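Local structure of 3,5-epimerase/4-reductase (Arabidopsis thaliana, 4QQR) at residues 112-120 with 261-269; 213-224 with 271-282. The protein catalyses the 3,5-epimerisation of dTDP-4-keto-6-deoxy-glucose and the NADPH-dependent reduction that follows, yielding dTDP-beta-L-rhamnose, a step of nucleotide-sugar biosynthesis. All coordinates share one frame; numbering follows the deposited sequence.

Interactions 1 and 2 lie 16 Å apart between centres, and both build on the six-stranded parallel sheet of a Rossmann-type reductase fold. Interaction 1 continues from the end of strand 107-113, in the middle of the sheet order; interaction 2 uses 217-220, an edge strand. Along the chain the segments alternate, 112-120, 213-224, 261-269 and 271-282, so the C-terminal run first crosses the loop after one strand and then packs on the other strand with helix 270-275. The two contacts touch where D268 O lies 2.8 Å from N220 ND2, probably a hydrogen bond, and where L267 packs on T222. The C-terminal region thus ties the loop after a central strand to an edge strand and its following loop.

Interaction 1: 112-120 with 261-269; sequences ATGCIFEYD and PRSNNELDA
F117 O takes two side-chain donors from the facing loop, S263 OG and N265 ND2, and they reach it from different directions. The hydroxyl, 2.8 Å from S263 OG to F117 O, lies nearly in line with the carbonyl bond. N265 ND2 stands above the carbonyl plane, 63° out of it, yet its own N-H points almost straight at F117 O (173°). The same amide nitrogen also donates to G114 O at 3.2 Å, a more bent bond, so one carboxamide links the carbonyls of G114 and F117. N265 can do this because CG sits between its backbone N and carbonyl carbon (chi1 68°), swinging the amide toward the loop.

Farther on, Y119 N donates to N264 O at 3.0 Å, and the Y119 ring lies along the opposing backbone. N265 CA stands over the ring's centre, 3.7 Å from its centroid, a CH-pi contact; the hydroxyl bonds to P194 O. A leucine in place of Y119 would probably uncover N265 CA and leave P194 O without this donor.

Residues 114-120 continue from strand 107-113 of the Rossmann-type sheet, 261-269 leads into helix 270-275, and the C115 side chain lies about 3 Å from a bound zinc ion. Three of the four hydrogen bonds run from side chain to carbonyl and one from backbone to backbone, which suggests that the path of 114-117 depends in part on S263 and N265.

Interaction 2: 213-224 with 271-282; sequences RNLTGIYNFTNP and KLKTEFPELMSI
R213 NH1 is held by two oxygens of E275: the carboxylate OE2 at 2.7 Å, a salt bridge, and the backbone O at 2.9 Å. Both acceptors lie close to the guanidinium plane, and OE2 uses its anti lone pair. The carboxylate is turned steeply from that plane, and OE2 makes the bridge. The arginine chain is extended from CG to NE, which carries the guanidinium over the F276 ring; their planes are 22° apart, and F276 CE1 approaches R213 NH2 to 3.3 Å near the ring's rim. L215 CD1 packs against the E275 CG methylene beside this pair.

At the strand, K271 runs straight out from the helix, CG opposite the backbone N (chi1 -175°), and crosses the Y219 ring at about a right angle. K271 CE lies over the face, 3.9 Å from the Y219 centroid, with NZ above it in a cation-pi contact. NZ then donates in the carbonyl plane to I218 O at 3.0 Å, a bond that pins the ammonium above the ring.

This is an edge strand of the Rossmann-type parallel sheet within this chain, and helix 271-275 crosses strand 217-220 at 94°, with an axis separation of 8.4 Å. L272 lays one branch against each of two aromatic side chains, CD2 at Y219 CD2 and CD1 at F221 CD1; both rings also touch M210 of helix 200-212. The F221 side chain lies about 5 Å from that of Y111, probably an NADPH-binding residue.

Beyond the strand polar groups join the two segments. N223 ND2 donates to M280 O at 2.9 Å, almost straight and in its own amide plane, while N223 OD1 accepts from I199 N. P224 CD rests on L279 CG, and P224 O receives I282 N as helix 282-291 begins.

Interaction 1: 112-120 with 261-269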
loop_
_atom_site.group_PDB
_atom_site.type_symbol
_atom_site.label_atom_id
_atom_site.label_comp_id
_atom_site.label_asym_id
_atom_site.label_seq_id
_atom_site.Cartn_x
_atom_site.Cartn_y
_atom_site.Cartn_z
ATOM N N ALA A 112 -13.640 -4.994 5.627
ATOM C CA ALA A 112 -12.417 -4.334 6.069
ATOM C C ALA A 112 -12.672 -3.703 7.426
ATOM O O ALA A 112 -13.620 -4.082 8.105
ATOM C CB ALA A 112 -11.951 -3.288 5.043
ATOM N N THR A 113 -11.851 -2.725 7.802
ATOM C CA THR A 113 -11.824 -2.256 9.184
ATOM C C THR A 113 -12.105 -0.770 9.373
ATOM O O THR A 113 -11.719 0.063 8.551
ATOM C CB THR A 113 -10.469 -2.569 9.842
ATOM O OG1 THR A 113 -10.526 -2.209 11.227
ATOM C CG2 THR A 113 -9.330 -1.807 9.143
ATOM N N GLY A 114 -12.769 -0.444 10.478
ATOM C CA GLY A 114 -13.008 0.943 10.812
ATOM C C GLY A 114 -12.048 1.375 11.891
ATOM O O GLY A 114 -12.011 2.544 12.285
ATOM N N CYS A 115 -11.265 0.412 12.373
ATOM C CA CYS A 115 -10.307 0.662 13.441
ATOM C C CYS A 115 -9.068 1.373 12.946
ATOM O O CYS A 115 -7.967 1.113 13.415
ATOM C CB CYS A 115 -9.895 -0.641 14.101
ATOM S SG CYS A 115 -11.212 -1.335 15.097
ATOM N N ILE A 116 -9.255 2.276 12.001
ATOM C CA ILE A 116 -8.168 3.075 11.485
ATOM C C ILE A 116 -8.439 4.563 11.759
ATOM O O ILE A 116 -7.814 5.464 11.199
ATOM C CB ILE A 116 -8.014 2.820 10.001
ATOM C CG1 ILE A 116 -9.360 3.011 9.305
ATOM C CG2 ILE A 116 -7.490 1.423 9.788
ATOM C CD1 ILE A 116 -9.243 3.109 7.800
ATOM N N PHE A 117 -9.395 4.803 12.635
ATOM C CA PHE A 117 -9.754 6.145 13.013
ATOM C C PHE A 117 -9.632 6.276 14.527
ATOM O O PHE A 117 -9.643 5.271 15.253
ATOM C CB PHE A 117 -11.165 6.461 12.533
ATOM C CG PHE A 117 -11.244 6.843 11.078
ATOM C CD1 PHE A 117 -10.985 8.148 10.668
ATOM C CD2 PHE A 117 -11.583 5.906 10.115
ATOM C CE1 PHE A 117 -11.063 8.512 9.338
ATOM C CE2 PHE A 117 -11.656 6.274 8.767
ATOM C CZ PHE A 117 -11.391 7.582 8.389
ATOM N N GLU A 118 -9.502 7.504 15.013
ATOM C CA GLU A 118 -9.378 7.726 16.459
ATOM C C GLU A 118 -9.998 9.059 16.912
ATOM O O GLU A 118 -9.905 10.065 16.203
ATOM C CB GLU A 118 -7.911 7.662 16.868
ATOM C CG GLU A 118 -7.672 7.839 18.342
ATOM C CD GLU A 118 -6.199 7.844 18.701
ATOM O OE1 GLU A 118 -5.379 8.317 17.883
ATOM O OE2 GLU A 118 -5.874 7.366 19.812
ATOM N N TYR A 119 -10.638 9.054 18.078
ATOM C CA TYR A 119 -11.180 10.283 18.663
ATOM C C TYR A 119 -10.153 11.429 18.612
ATOM O O TYR A 119 -9.012 11.267 19.048
ATOM C CB TYR A 119 -11.644 10.032 20.111
ATOM C CG TYR A 119 -12.950 9.251 20.245
ATOM C CD1 TYR A 119 -14.101 9.648 19.566
ATOM C CD2 TYR A 119 -13.024 8.119 21.047
ATOM C CE1 TYR A 119 -15.291 8.936 19.684
ATOM C CE2 TYR A 119 -14.203 7.396 21.171
ATOM C CZ TYR A 119 -15.335 7.812 20.490
ATOM O OH TYR A 119 -16.514 7.096 20.621
ATOM N N ASP A 120 -10.562 12.567 18.047
ATOM C CA ASP A 120 -9.677 13.728 17.907
ATOM C C ASP A 120 -10.374 15.072 18.165
ATOM O O ASP A 120 -11.561 15.111 18.513
ATOM C CB ASP A 120 -8.989 13.737 16.532
ATOM C CG ASP A 120 -9.957 13.970 15.371
ATOM O OD1 ASP A 120 -9.504 13.883 14.207
ATOM O OD2 ASP A 120 -11.160 14.236 15.597
ATOM N N PRO A 261 -1.904 0.615 22.253
ATOM C CA PRO A 261 -3.091 1.484 22.128
ATOM C C PRO A 261 -4.182 0.905 21.196
ATOM O O PRO A 261 -3.884 0.594 20.038
ATOM C CB PRO A 261 -2.519 2.782 21.539
ATOM C CG PRO A 261 -1.063 2.800 21.969
ATOM C CD PRO A 261 -0.633 1.342 22.054
ATOM N N ARG A 262 -5.417 0.769 21.682
ATOM C CA ARG A 262 -6.499 0.298 20.823
ATOM C C ARG A 262 -7.244 1.474 20.179
ATOM O O ARG A 262 -7.228 2.605 20.686
ATOM C CB ARG A 262 -7.469 -0.644 21.565
ATOM C CG ARG A 262 -8.116 -1.699 20.655
ATOM C CD ARG A 262 -9.435 -2.256 21.215
ATOM N NE ARG A 262 -10.174 -3.073 20.240
ATOM C CZ ARG A 262 -10.447 -4.375 20.380
ATOM N NH1 ARG A 262 -10.054 -5.043 21.466
ATOM N NH2 ARG A 262 -11.122 -5.015 19.431
ATOM N N SER A 263 -7.869 1.200 19.036
ATOM C CA SER A 263 -8.606 2.213 18.291
ATOM C C SER A 263 -9.927 2.503 18.992
ATOM O O SER A 263 -10.719 1.591 19.241
ATOM C CB SER A 263 -8.870 1.714 16.866
ATOM O OG SER A 263 -9.635 2.645 16.117
ATOM N N ASN A 264 -10.166 3.767 19.312
ATOM C CA ASN A 264 -11.452 4.165 19.861
ATOM C C ASN A 264 -12.076 5.271 19.036
ATOM O O ASN A 264 -11.466 6.318 18.841
ATOM C CB ASN A 264 -11.325 4.591 21.325
ATOM C CG ASN A 264 -10.995 3.431 22.241
ATOM O OD1 ASN A 264 -11.710 2.423 22.276
ATOM N ND2 ASN A 264 -9.897 3.556 22.977
ATOM N N ASN A 265 -13.294 5.041 18.553
ATOM C CA ASN A 265 -13.949 6.011 17.684
ATOM C C ASN A 265 -15.442 5.805 17.554
ATOM O O ASN A 265 -15.973 4.768 17.956
ATOM C CB ASN A 265 -13.299 6.026 16.276
ATOM C CG ASN A 265 -13.548 4.738 15.476
ATOM O OD1 ASN A 265 -14.683 4.298 15.292
ATOM N ND2 ASN A 265 -12.476 4.144 14.987
ATOM N N GLU A 266 -16.099 6.812 16.978
ATOM C CA GLU A 266 -17.462 6.683 16.462
ATOM C C GLU A 266 -17.438 6.846 14.934
ATOM O O GLU A 266 -16.736 7.712 14.424
ATOM C CB GLU A 266 -18.400 7.722 17.089
ATOM C CG GLU A 266 -19.833 7.645 16.535
ATOM C CD GLU A 266 -20.841 8.564 17.245
ATOM O OE1 GLU A 266 -20.478 9.228 18.248
ATOM O OE2 GLU A 266 -22.007 8.613 16.779
ATOM N N LEU A 267 -18.194 6.007 14.217
ATOM C CA LEU A 267 -18.263 6.049 12.755
ATOM C C LEU A 267 -19.637 6.544 12.362
ATOM O O LEU A 267 -20.639 5.981 12.806
ATOM C CB LEU A 267 -18.044 4.652 12.165
ATOM C CG LEU A 267 -16.667 4.267 11.622
ATOM C CD1 LEU A 267 -15.566 5.052 12.285
ATOM C CD2 LEU A 267 -16.413 2.784 11.787
ATOM N N ASP A 268 -19.681 7.594 11.537
ATOM C CA ASP A 268 -20.942 8.158 11.056
ATOM C C ASP A 268 -21.720 7.135 10.222
ATOM O O ASP A 268 -21.221 6.635 9.221
ATOM C CB ASP A 268 -20.671 9.411 10.223
ATOM C CG ASP A 268 -21.905 10.301 10.070
ATOM O OD1 ASP A 268 -21.745 11.545 10.132
ATOM O OD2 ASP A 268 -23.025 9.772 9.889
ATOM N N ALA A 269 -22.952 6.839 10.626
ATOM C CA ALA A 269 -23.743 5.811 9.947
ATOM C C ALA A 269 -24.756 6.367 8.943
ATOM O O ALA A 269 -25.552 5.610 8.382
ATOM C CB ALA A 269 -24.438 4.896 10.966
#

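Interaction 2: 213-224 with 271-282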
loop_
_atom_site.group_PDB
_atom_site.type_symbol
_atom_site.label_atom_id
_atom_site.label_comp_id
_atom_site.label_asym_id
_atom_site.label_seq_id
_atom_site.Cartn_x
_atom_site.Cartn_y
_atom_site.Cartn_z
ATOM N N ARG A 213 -27.491 -4.871 -4.903
ATOM C CA ARG A 213 -27.779 -3.536 -5.410
ATOM C C ARG A 213 -26.596 -2.932 -6.130
ATOM O O ARG A 213 -26.615 -1.755 -6.476
ATOM C CB ARG A 213 -28.162 -2.610 -4.272
ATOM C CG ARG A 213 -29.394 -3.039 -3.547
ATOM C CD ARG A 213 -29.787 -2.013 -2.495
ATOM N NE ARG A 213 -30.765 -2.565 -1.569
ATOM C CZ ARG A 213 -31.273 -1.913 -0.530
ATOM N NH1 ARG A 213 -30.898 -0.663 -0.268
ATOM N NH2 ARG A 213 -32.157 -2.524 0.249
ATOM N N ASN A 214 -25.563 -3.737 -6.330
ATOM C CA ASN A 214 -24.313 -3.274 -6.932
ATOM C C ASN A 214 -23.706 -1.989 -6.311
ATOM O O ASN A 214 -23.252 -1.089 -7.026
ATOM C CB ASN A 214 -24.501 -3.133 -8.441
ATOM C CG ASN A 214 -25.072 -4.391 -9.072
ATOM O OD1 ASN A 214 -24.564 -5.494 -8.857
ATOM N ND2 ASN A 214 -26.143 -4.233 -9.841
ATOM N N LEU A 215 -23.704 -1.913 -4.979
ATOM C CA LEU A 215 -23.144 -0.754 -4.281
ATOM C C LEU A 215 -21.620 -0.711 -4.369
ATOM O O LEU A 215 -20.970 -1.746 -4.468
ATOM C CB LEU A 215 -23.588 -0.722 -2.815
ATOM C CG LEU A 215 -25.089 -0.540 -2.624
ATOM C CD1 LEU A 215 -25.421 -0.327 -1.148
ATOM C CD2 LEU A 215 -25.577 0.618 -3.475
ATOM N N THR A 216 -21.053 0.492 -4.330
ATOM C CA THR A 216 -19.596 0.657 -4.443
ATOM C C THR A 216 -19.104 1.853 -3.638
ATOM O O THR A 216 -19.901 2.638 -3.142
ATOM C CB THR A 216 -19.137 0.758 -5.926
ATOM O OG1 THR A 216 -20.096 1.511 -6.684
ATOM C CG2 THR A 216 -19.027 -0.630 -6.540
ATOM N N GLY A 217 -17.789 1.994 -3.522
ATOM C CA GLY A 217 -17.199 3.017 -2.684
ATOM C C GLY A 217 -17.065 2.521 -1.252
ATOM O O GLY A 217 -17.155 1.318 -0.977
ATOM N N ILE A 218 -16.853 3.454 -0.334
ATOM C CA ILE A 218 -16.658 3.115 1.063
ATOM C C ILE A 218 -17.973 3.226 1.848
ATOM O O ILE A 218 -18.724 4.175 1.656
ATOM C CB ILE A 218 -15.572 4.022 1.693
ATOM C CG1 ILE A 218 -14.206 3.710 1.073
ATOM C CG2 ILE A 218 -15.515 3.845 3.206
ATOM C CD1 ILE A 218 -13.111 4.744 1.385
ATOM N N TYR A 219 -18.263 2.249 2.703
ATOM C CA TYR A 219 -19.341 2.402 3.675
ATOM C C TYR A 219 -18.833 2.090 5.071
ATOM O O TYR A 219 -18.257 1.021 5.304
ATOM C CB TYR A 219 -20.527 1.482 3.381
ATOM C CG TYR A 219 -21.328 1.840 2.160
ATOM C CD1 TYR A 219 -20.857 1.527 0.889
ATOM C CD2 TYR A 219 -22.565 2.471 2.267
ATOM C CE1 TYR A 219 -21.585 1.839 -0.251
ATOM C CE2 TYR A 219 -23.303 2.792 1.129
ATOM C CZ TYR A 219 -22.800 2.468 -0.131
ATOM O OH TYR A 219 -23.489 2.758 -1.290
ATOM N N ASN A 220 -19.029 3.038 5.984
ATOM C CA ASN A 220 -18.956 2.772 7.409
ATOM C C ASN A 220 -19.982 1.676 7.666
ATOM O O ASN A 220 -21.126 1.781 7.225
ATOM C CB ASN A 220 -19.290 4.038 8.222
ATOM C CG ASN A 220 -18.128 5.047 8.287
ATOM O OD1 ASN A 220 -16.960 4.716 8.054
ATOM N ND2 ASN A 220 -18.458 6.278 8.633
ATOM N N PHE A 221 -19.569 0.612 8.346
ATOM C CA PHE A 221 -20.378 -0.611 8.421
ATOM C C PHE A 221 -20.523 -1.086 9.872
ATOM O O PHE A 221 -20.327 -2.257 10.194
ATOM C CB PHE A 221 -19.783 -1.718 7.516
ATOM C CG PHE A 221 -20.809 -2.688 6.984
ATOM C CD1 PHE A 221 -21.834 -2.249 6.169
ATOM C CD2 PHE A 221 -20.756 -4.028 7.308
ATOM C CE1 PHE A 221 -22.781 -3.118 5.686
ATOM C CE2 PHE A 221 -21.709 -4.902 6.822
ATOM C CZ PHE A 221 -22.720 -4.436 6.009
ATOM N N THR A 222 -20.860 -0.144 10.744
ATOM C CA THR A 222 -21.130 -0.423 12.136
ATOM C C THR A 222 -22.544 0.066 12.320
ATOM O O THR A 222 -23.034 0.825 11.494
ATOM C CB THR A 222 -20.181 0.350 13.046
ATOM O OG1 THR A 222 -20.031 1.690 12.561
ATOM C CG2 THR A 222 -18.827 -0.296 13.042
ATOM N N ASN A 223 -23.210 -0.400 13.370
ATOM C CA ASN A 223 -24.556 0.062 13.685
ATOM C C ASN A 223 -24.488 1.501 14.133
ATOM O O ASN A 223 -23.466 1.928 14.669
ATOM C CB ASN A 223 -25.177 -0.786 14.793
ATOM C CG ASN A 223 -25.454 -2.190 14.348
ATOM O OD1 ASN A 223 -24.540 -3.000 14.246
ATOM N ND2 ASN A 223 -26.716 -2.494 14.077
ATOM N N PRO A 224 -25.559 2.265 13.880
ATOM C CA PRO A 224 -25.630 3.654 14.356
ATOM C C PRO A 224 -25.452 3.744 15.872
ATOM O O PRO A 224 -25.866 2.834 16.579
ATOM C CB PRO A 224 -27.033 4.090 13.935
ATOM C CG PRO A 224 -27.320 3.287 12.709
ATOM C CD PRO A 224 -26.622 1.957 12.903
ATOM N N LYS A 271 -24.635 7.399 5.805
ATOM C CA LYS A 271 -24.636 6.795 4.482
ATOM C C LYS A 271 -25.248 5.396 4.449
ATOM O O LYS A 271 -26.011 5.095 3.545
ATOM C CB LYS A 271 -23.229 6.798 3.883
ATOM C CG LYS A 271 -23.123 6.304 2.441
ATOM C CD LYS A 271 -21.674 6.355 2.011
ATOM C CE LYS A 271 -21.465 5.954 0.569
ATOM N NZ LYS A 271 -20.081 6.359 0.143
ATOM N N LEU A 272 -24.938 4.548 5.427
ATOM C CA LEU A 272 -25.551 3.209 5.490
ATOM C C LEU A 272 -27.045 3.272 5.819
ATOM O O LEU A 272 -27.835 2.508 5.256
ATOM C CB LEU A 272 -24.845 2.304 6.510
ATOM C CG LEU A 272 -24.549 0.862 6.086
ATOM C CD1 LEU A 272 -25.028 -0.146 7.108
ATOM C CD2 LEU A 272 -25.116 0.538 4.692
ATOM N N LYS A 273 -27.427 4.182 6.720
ATOM C CA LYS A 273 -28.830 4.321 7.141
ATOM C C LYS A 273 -29.722 4.846 6.025
ATOM O O LYS A 273 -30.872 4.424 5.876
ATOM C CB LYS A 273 -28.952 5.251 8.347
ATOM C CG LYS A 273 -30.364 5.331 8.925
ATOM C CD LYS A 273 -30.457 4.512 10.206
ATOM C CE LYS A 273 -31.831 4.589 10.831
ATOM N NZ LYS A 273 -32.734 3.594 10.251
ATOM N N THR A 274 -29.186 5.790 5.256
ATOM C CA THR A 274 -29.906 6.340 4.121
ATOM C C THR A 274 -30.232 5.241 3.112
ATOM O O THR A 274 -31.329 5.208 2.559
ATOM C CB THR A 274 -29.108 7.479 3.461
ATOM O OG1 THR A 274 -29.120 8.623 4.330
ATOM C CG2 THR A 274 -29.708 7.848 2.113
ATOM N N GLU A 275 -29.286 4.330 2.906
ATOM C CA GLU A 275 -29.474 3.197 2.013
ATOM C C GLU A 275 -30.252 2.058 2.676
ATOM O O GLU A 275 -30.854 1.239 1.983
ATOM C CB GLU A 275 -28.112 2.681 1.522
ATOM C CG GLU A 275 -28.193 1.596 0.438
ATOM C CD GLU A 275 -28.811 2.110 -0.867
ATOM O OE1 GLU A 275 -28.440 3.240 -1.280
ATOM O OE2 GLU A 275 -29.671 1.397 -1.461
ATOM N N PHE A 276 -30.231 1.994 4.010
ATOM C CA PHE A 276 -30.958 0.954 4.759
ATOM C C PHE A 276 -31.683 1.519 5.999
ATOM O O PHE A 276 -31.157 1.442 7.120
ATOM C CB PHE A 276 -29.998 -0.168 5.178
ATOM C CG PHE A 276 -29.443 -0.953 4.021
ATOM C CD1 PHE A 276 -30.138 -2.034 3.504
ATOM C CD2 PHE A 276 -28.233 -0.595 3.435
ATOM C CE1 PHE A 276 -29.638 -2.740 2.430
ATOM C CE2 PHE A 276 -27.725 -1.294 2.363
ATOM C CZ PHE A 276 -28.422 -2.365 1.856
ATOM N N PRO A 277 -32.887 2.098 5.801
ATOM C CA PRO A 277 -33.686 2.741 6.869
ATOM C C PRO A 277 -34.000 1.815 8.060
ATOM O O PRO A 277 -34.119 2.242 9.204
ATOM C CB PRO A 277 -34.988 3.123 6.150
ATOM C CG PRO A 277 -34.598 3.244 4.691
ATOM C CD PRO A 277 -33.541 2.198 4.478
ATOM N N GLU A 278 -34.136 0.539 7.761
ATOM C CA GLU A 278 -34.397 -0.488 8.751
ATOM C C GLU A 278 -33.196 -0.762 9.677
ATOM O O GLU A 278 -33.309 -1.531 10.636
ATOM C CB GLU A 278 -34.757 -1.751 7.985
ATOM C CG GLU A 278 -34.435 -1.536 6.488
ATOM C CD GLU A 278 -34.139 -2.818 5.744
ATOM O OE1 GLU A 278 -33.588 -2.720 4.628
ATOM O OE2 GLU A 278 -34.469 -3.909 6.269
ATOM N N LEU A 279 -32.043 -0.157 9.390
ATOM C CA LEU A 279 -30.844 -0.392 10.206
ATOM C C LEU A 279 -31.033 0.111 11.637
ATOM O O LEU A 279 -31.341 1.281 11.849
ATOM C CB LEU A 279 -29.617 0.256 9.582
ATOM C CG LEU A 279 -28.264 0.114 10.285
ATOM C CD1 LEU A 279 -27.862 -1.329 10.390
ATOM C CD2 LEU A 279 -27.212 0.874 9.522
ATOM N N MET A 280 -30.836 -0.779 12.609
ATOM C CA MET A 280 -31.037 -0.440 14.014
ATOM C C MET A 280 -29.757 0.023 14.706
ATOM O O MET A 280 -28.646 -0.301 14.268
ATOM C CB MET A 280 -31.581 -1.646 14.757
ATOM C CG MET A 280 -32.682 -2.368 14.023
ATOM S SD MET A 280 -33.136 -3.845 14.943
ATOM C CE MET A 280 -33.426 -3.140 16.567
ATOM N N SER A 281 -29.914 0.772 15.795
ATOM C CA SER A 281 -28.756 1.198 16.573
ATOM C C SER A 281 -28.223 0.059 17.434
ATOM O O SER A 281 -28.919 -0.938 17.649
ATOM C CB SER A 281 -29.093 2.405 17.437
ATOM O OG SER A 281 -29.249 3.545 16.622
ATOM N N ILE A 282 -26.994 0.218 17.927
ATOM C CA ILE A 282 -26.321 -0.881 18.613
ATOM C C ILE A 282 -27.172 -1.430 19.718
ATOM O O ILE A 282 -27.493 -2.622 19.718
ATOM C CB ILE A 282 -24.973 -0.512 19.224
ATOM C CG1 ILE A 282 -24.596 0.926 18.877
ATOM C CG2 ILE A 282 -23.909 -1.555 18.818
ATOM C CD1 ILE A 282 -25.141 1.960 19.836
#